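Long-range contact in glutamate receptor 1 (Adineta vaga, PDB 4IO2), which probably works as a ligand-gated ion channel, its ligand-binding domain, the part crystallised, holding glutamate in the cleft: residues Leu123-Arg136 with Met165-Met179. Residues are numbered along the deposited sequence; the frame is centred on the assembly and turned at random. Where two conformers were deposited one is given.
Sequences LKNGKIPYNRIGIR and MYDSLLAGIIDVSFM. With GLU (glutamic acid), chain E.
R132 and D175 meet side-on: NE reaches OD2 at 2.9 Å and NH2 reaches OD1 at 2.9 Å. Both oxygens lie in the guanidinium plane, yet the carboxylate is turned 55° against it and is met from above its own plane. The bend at chi3 (58°) turns the guanidinium edge toward D175 and toward G172 O, which NH2 also bonds at 2.7 Å; this is the carbonyl of the glycine that ends helix 162-170 in a Schellman motif. R112 shares D175 OD1. Cutting R132 back to an alanine is likely to cost D175 its two-nitrogen grip and G172 O the NH2 bond.

Further along, the backbones join in a single bridge between I133 and V176, with G134 N on V176 O. S177, with OG anti to its own N (chi1 -170°), gives its hydroxyl hydrogen to G134 O at 2.6 Å, from above the carbonyl plane. With I174 placed as it is, a CB on G134 would run into CD1, which suits a glycine there. I135 CD1 makes a CH-pi contact over the F178 ring face, 3.9 Å from its centroid, while L123 CD2, from helix 120-125, meets the ring edge.

At the cleft end R136 NH2 bonds F178 O on a lone pair at 2.9 Å. The same R136 NH2 reaches OE2 of the bound glutamate at 2.8 Å. M165 CE lies over one guanidinium face near the rim, with SD beside NE, and a water links NE, R136 N and S177 OG. R136 thus links the backbone of strand 177-180 to the ligand's side-chain carboxylate, and its bonds to F178 O and the water are consistent with a guanidinium held in place for that charge.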
ATOM      1  N   LEU A 123     -22.035   0.321  15.921  1.00 34.57           N
ATOM      2  CA  LEU A 123     -21.242   1.143  16.834  1.00 33.80           C
ATOM      3  C   LEU A 123     -21.549   2.616  16.635  1.00 38.45           C
ATOM      4  O   LEU A 123     -21.419   3.404  17.565  1.00 38.48           O
ATOM      5  CB  LEU A 123     -19.721   0.939  16.611  1.00 33.88           C
ATOM      6  CG  LEU A 123     -19.063  -0.315  17.167  1.00 35.19           C
ATOM      7  CD1 LEU A 123     -19.708  -1.479  16.520  1.00 34.25           C
ATOM      8  CD2 LEU A 123     -17.561  -0.305  16.895  1.00 35.77           C
ATOM      9  N   LYS A 124     -21.932   2.986  15.415  1.00 39.87           N
ATOM     10  CA  LYS A 124     -22.183   4.392  15.079  1.00 41.55           C
ATOM     11  C   LYS A 124     -23.648   4.778  15.282  1.00 45.82           C
ATOM     12  O   LYS A 124     -23.978   5.953  15.257  1.00 48.51           O
ATOM     13  CB  LYS A 124     -21.727   4.686  13.634  1.00 38.67           C
ATOM     14  CG  LYS A 124     -20.203   4.788  13.456  1.00 38.46           C
ATOM     15  CD  LYS A 124     -19.756   4.851  11.986  1.00 37.15           C
ATOM     16  CE  LYS A 124     -18.247   5.054  11.880  1.00 41.97           C
ATOM     17  NZ  LYS A 124     -17.668   4.891  10.497  1.00 44.40           N
ATOM     18  N   ASN A 125     -24.524   3.796  15.488  1.00 48.01           N
ATOM     19  CA  ASN A 125     -25.936   4.076  15.755  1.00 51.29           C
ATOM     20  C   ASN A 125     -26.190   4.222  17.234  1.00 53.69           C
ATOM     21  O   ASN A 125     -27.169   4.831  17.647  1.00 55.71           O
ATOM     22  CB  ASN A 125     -26.842   2.958  15.238  1.00 53.20           C
ATOM     23  CG  ASN A 125     -26.918   2.922  13.738  1.00 55.79           C
ATOM     24  OD1 ASN A 125     -26.398   3.814  13.056  1.00 57.92           O
ATOM     25  ND2 ASN A 125     -27.573   1.890  13.203  1.00 57.39           N
ATOM     26  N   GLY A 126     -25.315   3.636  18.036  1.00 53.62           N
ATOM     27  CA  GLY A 126     -25.540   3.603  19.464  1.00 53.82           C
ATOM     28  C   GLY A 126     -26.210   2.327  19.955  1.00 52.58           C
ATOM     29  O   GLY A 126     -26.810   2.354  21.024  1.00 54.04           O
ATOM     30  N   LYS A 127     -26.128   1.216  19.211  1.00 50.31           N
ATOM     31  CA  LYS A 127     -26.612  -0.068  19.725  0.64 47.61           C
ATOM     32  C   LYS A 127     -25.746  -0.481  20.903  1.00 47.48           C
ATOM     33  O   LYS A 127     -26.193  -1.198  21.803  1.00 50.41           O
ATOM     34  CB  LYS A 127     -26.569  -1.177  18.656  0.64 46.57           C
ATOM     35  CG  LYS A 127     -27.193  -2.523  19.129  0.64 45.88           C
ATOM     36  CD  LYS A 127     -27.212  -3.613  18.043  0.64 45.28           C
ATOM     37  CE  LYS A 127     -28.098  -4.820  18.453  0.64 43.20           C
ATOM     38  NZ  LYS A 127     -28.186  -5.897  17.410  0.64 43.00           N
ATOM     39  N   ILE A 128     -24.499  -0.023  20.866  1.00 43.68           N
ATOM     40  CA  ILE A 128     -23.483  -0.311  21.870  1.00 42.42           C
ATOM     41  C   ILE A 128     -23.149   1.039  22.499  1.00 41.08           C
ATOM     42  O   ILE A 128     -22.761   1.963  21.776  1.00 42.35           O
ATOM     43  CB  ILE A 128     -22.177  -0.872  21.211  1.00 42.31           C
ATOM     44  CG1 ILE A 128     -22.497  -2.074  20.323  1.00 47.46           C
ATOM     45  CG2 ILE A 128     -21.162  -1.254  22.276  1.00 40.29           C
ATOM     46  CD1 ILE A 128     -21.271  -2.785  19.816  1.00 48.29           C
ATOM     47  N   PRO A 129     -23.309   1.169  23.834  1.00 39.33           N
ATOM     48  CA  PRO A 129     -22.827   2.410  24.460  1.00 35.84           C
ATOM     49  C   PRO A 129     -21.342   2.569  24.175  1.00 30.48           C
ATOM     50  O   PRO A 129     -20.679   1.567  23.954  1.00 24.96           O
ATOM     51  CB  PRO A 129     -23.030   2.156  25.960  1.00 38.56           C
ATOM     52  CG  PRO A 129     -24.002   0.993  26.048  1.00 41.75           C
ATOM     53  CD  PRO A 129     -23.742   0.169  24.828  1.00 41.20           C
ATOM     54  N   TYR A 130     -20.841   3.797  24.184  1.00 28.04           N
ATOM     55  CA  TYR A 130     -19.418   4.060  23.949  1.00 26.74           C
ATOM     56  C   TYR A 130     -18.515   3.250  24.864  1.00 24.17           C
ATOM     57  O   TYR A 130     -17.472   2.732  24.404  1.00 21.89           O
ATOM     58  CB  TYR A 130     -19.116   5.530  24.160  1.00 26.91           C
ATOM     59  CG  TYR A 130     -19.862   6.463  23.232  1.00 30.92           C
ATOM     60  CD1 TYR A 130     -19.701   6.394  21.860  1.00 33.58           C
ATOM     61  CD2 TYR A 130     -20.771   7.390  23.742  1.00 33.97           C
ATOM     62  CE1 TYR A 130     -20.371   7.260  21.013  1.00 39.64           C
ATOM     63  CE2 TYR A 130     -21.449   8.271  22.900  1.00 39.85           C
ATOM     64  CZ  TYR A 130     -21.245   8.182  21.527  1.00 43.16           C
ATOM     65  OH  TYR A 130     -21.900   9.027  20.658  1.00 47.21           O
ATOM     66  N   ASN A 131     -18.868   3.137  26.142  0.70 22.16           N
ATOM     67  CA  ASN A 131     -18.042   2.389  27.085  0.70 22.13           C
ATOM     68  C   ASN A 131     -18.064   0.857  26.939  0.70 22.21           C
ATOM     69  O   ASN A 131     -17.409   0.122  27.716  0.70 24.50           O
ATOM     70  CB  ASN A 131     -18.377   2.689  28.487  0.70 22.44           C
ATOM     71  CG  ASN A 131     -17.240   2.370  29.420  0.70 22.83           C
ATOM     72  OD1 ASN A 131     -16.105   2.698  29.165  0.70 19.47           O
ATOM     73  ND2 ASN A 131     -17.568   1.834  30.542  0.70 18.61           N
ATOM     74  N   ARG A 132     -18.859   0.359  25.985  1.00 23.15           N
ATOM     75  CA  ARG A 132     -18.733  -1.047  25.635  1.00 23.34           C
ATOM     76  C   ARG A 132     -17.941  -1.309  24.360  1.00 23.34           C
ATOM     77  O   ARG A 132     -17.839  -2.455  23.897  1.00 22.47           O
ATOM     78  CB  ARG A 132     -20.108  -1.685  25.614  1.00 28.02           C
ATOM     79  CG  ARG A 132     -20.729  -1.639  27.051  1.00 32.64           C
ATOM     80  CD  ARG A 132     -21.890  -2.573  27.369  1.00 37.02           C
ATOM     81  NE  ARG A 132     -21.515  -3.970  27.145  1.00 33.72           N
ATOM     82  CZ  ARG A 132     -20.955  -4.801  28.030  1.00 32.02           C
ATOM     83  NH1 ARG A 132     -20.691  -4.457  29.260  1.00 33.01           N
ATOM     84  NH2 ARG A 132     -20.622  -6.018  27.628  1.00 31.73           N
ATOM     85  N   ILE A 133     -17.366  -0.227  23.832  1.00 20.45           N
ATOM     86  CA  ILE A 133     -16.350  -0.354  22.793  1.00 21.35           C
ATOM     87  C   ILE A 133     -14.932  -0.217  23.399  1.00 20.00           C
ATOM     88  O   ILE A 133     -14.575   0.850  23.851  1.00 22.67           O
ATOM     89  CB  ILE A 133     -16.605   0.714  21.710  1.00 19.92           C
ATOM     90  CG1 ILE A 133     -18.054   0.630  21.184  1.00 22.44           C
ATOM     91  CG2 ILE A 133     -15.563   0.585  20.574  1.00 20.97           C
ATOM     92  CD1 ILE A 133     -18.442   1.824  20.375  1.00 24.97           C
ATOM     93  N   GLY A 134     -14.142  -1.301  23.451  1.00 21.86           N
ATOM     94  CA  GLY A 134     -12.787  -1.245  24.004  1.00 20.08           C
ATOM     95  C   GLY A 134     -11.779  -0.854  22.928  1.00 18.51           C
ATOM     96  O   GLY A 134     -11.862  -1.309  21.796  1.00 17.53           O
ATOM     97  N   ILE A 135     -10.886   0.063  23.276  1.00 16.94           N
ATOM     98  CA  ILE A 135      -9.853   0.511  22.360  1.00 16.06           C
ATOM     99  C   ILE A 135      -8.489   0.505  23.052  1.00 14.26           C
ATOM    100  O   ILE A 135      -8.321   1.068  24.103  1.00 16.74           O
ATOM    101  CB  ILE A 135     -10.165   1.930  21.818  1.00 19.27           C
ATOM    102  CG1 ILE A 135     -11.471   1.973  20.984  1.00 18.86           C
ATOM    103  CG2 ILE A 135      -8.947   2.478  21.012  1.00 23.18           C
ATOM    104  CD1 ILE A 135     -11.438   1.366  19.638  1.00 21.32           C
ATOM    105  N   ARG A 136      -7.505  -0.143  22.428  1.00 13.08           N
ATOM    106  CA  ARG A 136      -6.120  -0.096  22.897  1.00 13.03           C
ATOM    107  C   ARG A 136      -5.488   1.275  22.665  1.00 14.18           C
ATOM    108  O   ARG A 136      -5.348   1.763  21.536  1.00 14.36           O
ATOM    109  CB  ARG A 136      -5.289  -1.187  22.232  1.00 13.34           C
ATOM    110  CG  ARG A 136      -5.655  -2.587  22.680  1.00 14.58           C
ATOM    111  CD  ARG A 136      -4.994  -3.632  21.792  1.00 14.47           C
ATOM    112  NE  ARG A 136      -5.656  -3.656  20.475  1.00 14.22           N
ATOM    113  CZ  ARG A 136      -5.115  -3.997  19.334  1.00 12.12           C
ATOM    114  NH1 ARG A 136      -3.803  -4.285  19.278  1.00 14.92           N
ATOM    115  NH2 ARG A 136      -5.861  -4.063  18.247  1.00 13.00           N
ATOM    116  N   MET A 165      -7.596  -6.706  25.963  1.00 17.14           N
ATOM    117  CA  MET A 165      -8.673  -6.742  24.985  1.00 18.38           C
ATOM    118  C   MET A 165      -9.344  -8.123  25.043  1.00 18.91           C
ATOM    119  O   MET A 165     -10.560  -8.213  25.141  1.00 20.30           O
ATOM    120  CB  MET A 165      -8.153  -6.392  23.593  1.00 14.54           C
ATOM    121  CG  MET A 165      -9.152  -6.330  22.492  1.00 18.55           C
ATOM    122  SD  MET A 165      -8.371  -5.790  20.969  1.00 17.08           S
ATOM    123  CE  MET A 165      -7.195  -7.119  20.625  1.00 17.59           C
ATOM    124  N   TYR A 166      -8.564  -9.199  24.905  1.00 20.89           N
ATOM    125  CA  TYR A 166      -9.152 -10.548  24.860  1.00 20.90           C
ATOM    126  C   TYR A 166      -9.916 -10.834  26.151  1.00 21.25           C
ATOM    127  O   TYR A 166     -11.073 -11.286  26.131  1.00 22.61           O
ATOM    128  CB  TYR A 166      -8.072 -11.629  24.646  1.00 19.96           C
ATOM    129  CG  TYR A 166      -7.148 -11.415  23.467  1.00 18.43           C
ATOM    130  CD1 TYR A 166      -7.630 -10.990  22.230  1.00 16.41           C
ATOM    131  CD2 TYR A 166      -5.785 -11.594  23.598  1.00 18.13           C
ATOM    132  CE1 TYR A 166      -6.784 -10.815  21.161  1.00 16.77           C
ATOM    133  CE2 TYR A 166      -4.924 -11.417  22.525  1.00 18.88           C
ATOM    134  CZ  TYR A 166      -5.422 -11.008  21.319  1.00 15.76           C
ATOM    135  OH  TYR A 166      -4.562 -10.803  20.266  1.00 17.65           O
ATOM    136  N   ASP A 167      -9.282 -10.550  27.278  1.00 25.26           N
ATOM    137  CA  ASP A 167      -9.894 -10.852  28.580  1.00 25.63           C
ATOM    138  C   ASP A 167     -11.180 -10.049  28.816  1.00 24.79           C
ATOM    139  O   ASP A 167     -12.151 -10.562  29.388  1.00 26.29           O
ATOM    140  CB  ASP A 167      -8.903 -10.574  29.696  1.00 28.99           C
ATOM    141  CG  ASP A 167      -7.719 -11.532  29.679  1.00 34.15           C
ATOM    142  OD1 ASP A 167      -7.760 -12.523  28.944  1.00 36.51           O
ATOM    143  OD2 ASP A 167      -6.734 -11.290  30.400  1.00 36.01           O
ATOM    144  N   SER A 168     -11.223  -8.807  28.366  1.00 26.49           N
ATOM    145  CA  SER A 168     -12.394  -7.977  28.597  1.00 25.20           C
ATOM    146  C   SER A 168     -13.582  -8.426  27.739  1.00 25.00           C
ATOM    147  O   SER A 168     -14.720  -8.349  28.163  1.00 25.25           O
ATOM    148  CB  SER A 168     -12.069  -6.513  28.315  1.00 25.97           C
ATOM    149  OG  SER A 168     -11.099  -6.049  29.223  1.00 25.41           O
ATOM    150  N   LEU A 169     -13.302  -8.868  26.516  1.00 21.19           N
ATOM    151  CA  LEU A 169     -14.333  -9.474  25.707  1.00 22.94           C
ATOM    152  C   LEU A 169     -14.832 -10.758  26.358  1.00 23.33           C
ATOM    153  O   LEU A 169     -16.035 -10.934  26.523  1.00 26.29           O
ATOM    154  CB  LEU A 169     -13.773  -9.784  24.326  1.00 22.39           C
ATOM    155  CG  LEU A 169     -13.713  -8.561  23.410  1.00 20.50           C
ATOM    156  CD1 LEU A 169     -12.842  -8.891  22.197  1.00 22.62           C
ATOM    157  CD2 LEU A 169     -15.113  -8.109  23.005  1.00 24.29           C
ATOM    158  N   LEU A 170     -13.929 -11.631  26.752  1.00 25.09           N
ATOM    159  CA  LEU A 170     -14.372 -12.926  27.283  1.00 26.09           C
ATOM    160  C   LEU A 170     -15.094 -12.756  28.610  1.00 28.92           C
ATOM    161  O   LEU A 170     -15.891 -13.623  28.972  1.00 33.06           O
ATOM    162  CB  LEU A 170     -13.178 -13.847  27.441  1.00 27.92           C
ATOM    163  CG  LEU A 170     -12.573 -14.309  26.124  1.00 28.92           C
ATOM    164  CD1 LEU A 170     -11.291 -15.041  26.417  1.00 32.57           C
ATOM    165  CD2 LEU A 170     -13.503 -15.221  25.310  1.00 30.77           C
ATOM    166  N   ALA A 171     -14.872 -11.661  29.329  1.00 31.09           N
ATOM    167  CA  ALA A 171     -15.496 -11.441  30.632  1.00 31.59           C
ATOM    168  C   ALA A 171     -16.769 -10.628  30.537  1.00 31.25           C
ATOM    169  O   ALA A 171     -17.437 -10.426  31.555  1.00 33.93           O
ATOM    170  CB  ALA A 171     -14.521 -10.778  31.584  1.00 32.95           C
ATOM    171  N   GLY A 172     -17.148 -10.220  29.336  1.00 29.17           N
ATOM    172  CA  GLY A 172     -18.365  -9.469  29.101  1.00 30.16           C
ATOM    173  C   GLY A 172     -18.319  -8.014  29.521  1.00 30.47           C
ATOM    174  O   GLY A 172     -19.359  -7.353  29.663  1.00 31.66           O
ATOM    175  N   ILE A 173     -17.104  -7.457  29.634  1.00 29.48           N
ATOM    176  CA  ILE A 173     -16.952  -6.067  30.036  1.00 29.61           C
ATOM    177  C   ILE A 173     -17.109  -5.148  28.824  1.00 26.14           C
ATOM    178  O   ILE A 173     -17.602  -4.028  28.937  1.00 28.14           O
ATOM    179  CB  ILE A 173     -15.566  -5.824  30.631  1.00 30.24           C
ATOM    180  CG1 ILE A 173     -15.405  -6.625  31.916  1.00 36.30           C
ATOM    181  CG2 ILE A 173     -15.342  -4.351  30.924  1.00 34.56           C
ATOM    182  CD1 ILE A 173     -13.979  -6.730  32.397  1.00 40.75           C
ATOM    183  N   ILE A 174     -16.624  -5.599  27.673  1.00 25.16           N
ATOM    184  CA  ILE A 174     -16.891  -4.892  26.427  1.00 23.04           C
ATOM    185  C   ILE A 174     -17.546  -5.828  25.428  1.00 21.20           C
ATOM    186  O   ILE A 174     -17.482  -7.068  25.575  1.00 23.45           O
ATOM    187  CB  ILE A 174     -15.568  -4.303  25.829  1.00 21.19           C
ATOM    188  CG1 ILE A 174     -14.514  -5.413  25.631  1.00 22.45           C
ATOM    189  CG2 ILE A 174     -15.061  -3.209  26.751  1.00 24.19           C
ATOM    190  CD1 ILE A 174     -13.175  -4.885  24.990  1.00 22.67           C
ATOM    191  N   ASP A 175     -18.187  -5.264  24.422  1.00 24.13           N
ATOM    192  CA  ASP A 175     -18.806  -6.080  23.371  1.00 22.97           C
ATOM    193  C   ASP A 175     -17.969  -6.152  22.112  1.00 22.90           C
ATOM    194  O   ASP A 175     -18.098  -7.118  21.361  1.00 22.48           O
ATOM    195  CB  ASP A 175     -20.203  -5.534  23.033  1.00 24.82           C
ATOM    196  CG  ASP A 175     -21.190  -5.680  24.181  1.00 25.78           C
ATOM    197  OD1 ASP A 175     -21.152  -6.731  24.864  1.00 28.62           O
ATOM    198  OD2 ASP A 175     -21.911  -4.680  24.410  1.00 28.08           O
ATOM    199  N   VAL A 176     -17.137  -5.132  21.844  1.00 22.01           N
ATOM    200  CA  VAL A 176     -16.333  -5.106  20.629  1.00 20.99           C
ATOM    201  C   VAL A 176     -15.006  -4.433  20.923  1.00 19.03           C
ATOM    202  O   VAL A 176     -14.867  -3.639  21.852  1.00 20.26           O
ATOM    203  CB  VAL A 176     -17.017  -4.356  19.467  1.00 23.57           C
ATOM    204  CG1 VAL A 176     -18.295  -5.028  19.027  1.00 23.08           C
ATOM    205  CG2 VAL A 176     -17.291  -2.892  19.866  1.00 26.00           C
ATOM    206  N   SER A 177     -14.008  -4.752  20.102  1.00 18.93           N
ATOM    207  CA  SER A 177     -12.827  -3.892  19.948  1.00 17.45           C
ATOM    208  C   SER A 177     -12.444  -3.889  18.468  1.00 14.62           C
ATOM    209  O   SER A 177     -13.170  -4.457  17.633  1.00 17.83           O
ATOM    210  CB  SER A 177     -11.677  -4.395  20.820  1.00 16.75           C
ATOM    211  OG  SER A 177     -10.602  -3.441  20.853  1.00 16.90           O
ATOM    212  N   PHE A 178     -11.342  -3.190  18.124  1.00 14.63           N
ATOM    213  CA  PHE A 178     -10.828  -3.134  16.755  1.00 14.82           C
ATOM    214  C   PHE A 178      -9.465  -3.806  16.770  1.00 15.25           C
ATOM    215  O   PHE A 178      -8.720  -3.711  17.762  1.00 14.51           O
ATOM    216  CB  PHE A 178     -10.561  -1.683  16.320  1.00 16.12           C
ATOM    217  CG  PHE A 178     -11.763  -0.768  16.276  1.00 18.65           C
ATOM    218  CD1 PHE A 178     -13.048  -1.264  16.236  1.00 21.81           C
ATOM    219  CD2 PHE A 178     -11.581   0.613  16.262  1.00 20.27           C
ATOM    220  CE1 PHE A 178     -14.128  -0.405  16.193  1.00 25.59           C
ATOM    221  CE2 PHE A 178     -12.647   1.469  16.189  1.00 24.12           C
ATOM    222  CZ  PHE A 178     -13.926   0.954  16.168  1.00 25.83           C
ATOM    223  N   MET A 179      -9.125  -4.453  15.676  1.00 12.65           N
ATOM    224  CA  MET A 179      -7.834  -5.141  15.550  1.00 12.72           C
ATOM    225  C   MET A 179      -7.449  -5.239  14.092  1.00 12.40           C
ATOM    226  O   MET A 179      -8.288  -5.423  13.229  1.00 13.94           O
ATOM    227  CB  MET A 179      -7.917  -6.503  16.203  1.00 13.34           C
ATOM    228  CG  MET A 179      -6.598  -7.203  16.286  1.00 14.00           C
ATOM    229  SD  MET A 179      -6.776  -8.762  17.255  1.00 16.21           S
ATOM    230  CE  MET A 179      -5.050  -9.307  17.269  1.00 17.00           C
TER
HETATM  231  N   GLU E 303      -0.886  -1.556  13.703  1.00 10.91           N
HETATM  232  CA  GLU E 303      -1.420  -0.880  14.889  1.00 10.22           C
HETATM  233  C   GLU E 303      -0.682   0.436  15.122  1.00 10.32           C
HETATM  234  O   GLU E 303       0.390   0.651  14.501  1.00 11.24           O
HETATM  235  CB  GLU E 303      -1.323  -1.741  16.151  1.00 12.57           C
HETATM  236  CG  GLU E 303      -2.015  -3.108  16.094  1.00 13.19           C
HETATM  237  CD  GLU E 303      -3.543  -3.075  16.072  1.00 13.49           C
HETATM  238  OE1 GLU E 303      -4.111  -1.997  16.238  1.00 16.05           O
HETATM  239  OE2 GLU E 303      -4.163  -4.166  15.964  1.00 13.02           O
HETATM  240  OXT GLU E 303      -1.179   1.268  15.917  1.00 12.48           O
HETATM  241  O   HOH W   1     -24.164  -2.839  24.009  1.00 33.95           O
HETATM  242  O   HOH W   2     -18.060  -1.374  29.734  1.00 25.69           O
HETATM  243  O   HOH W   3     -20.250  -5.297  31.649  1.00 40.26           O
HETATM  244  O   HOH W   4      -8.096  -1.970  20.212  1.00 15.21           O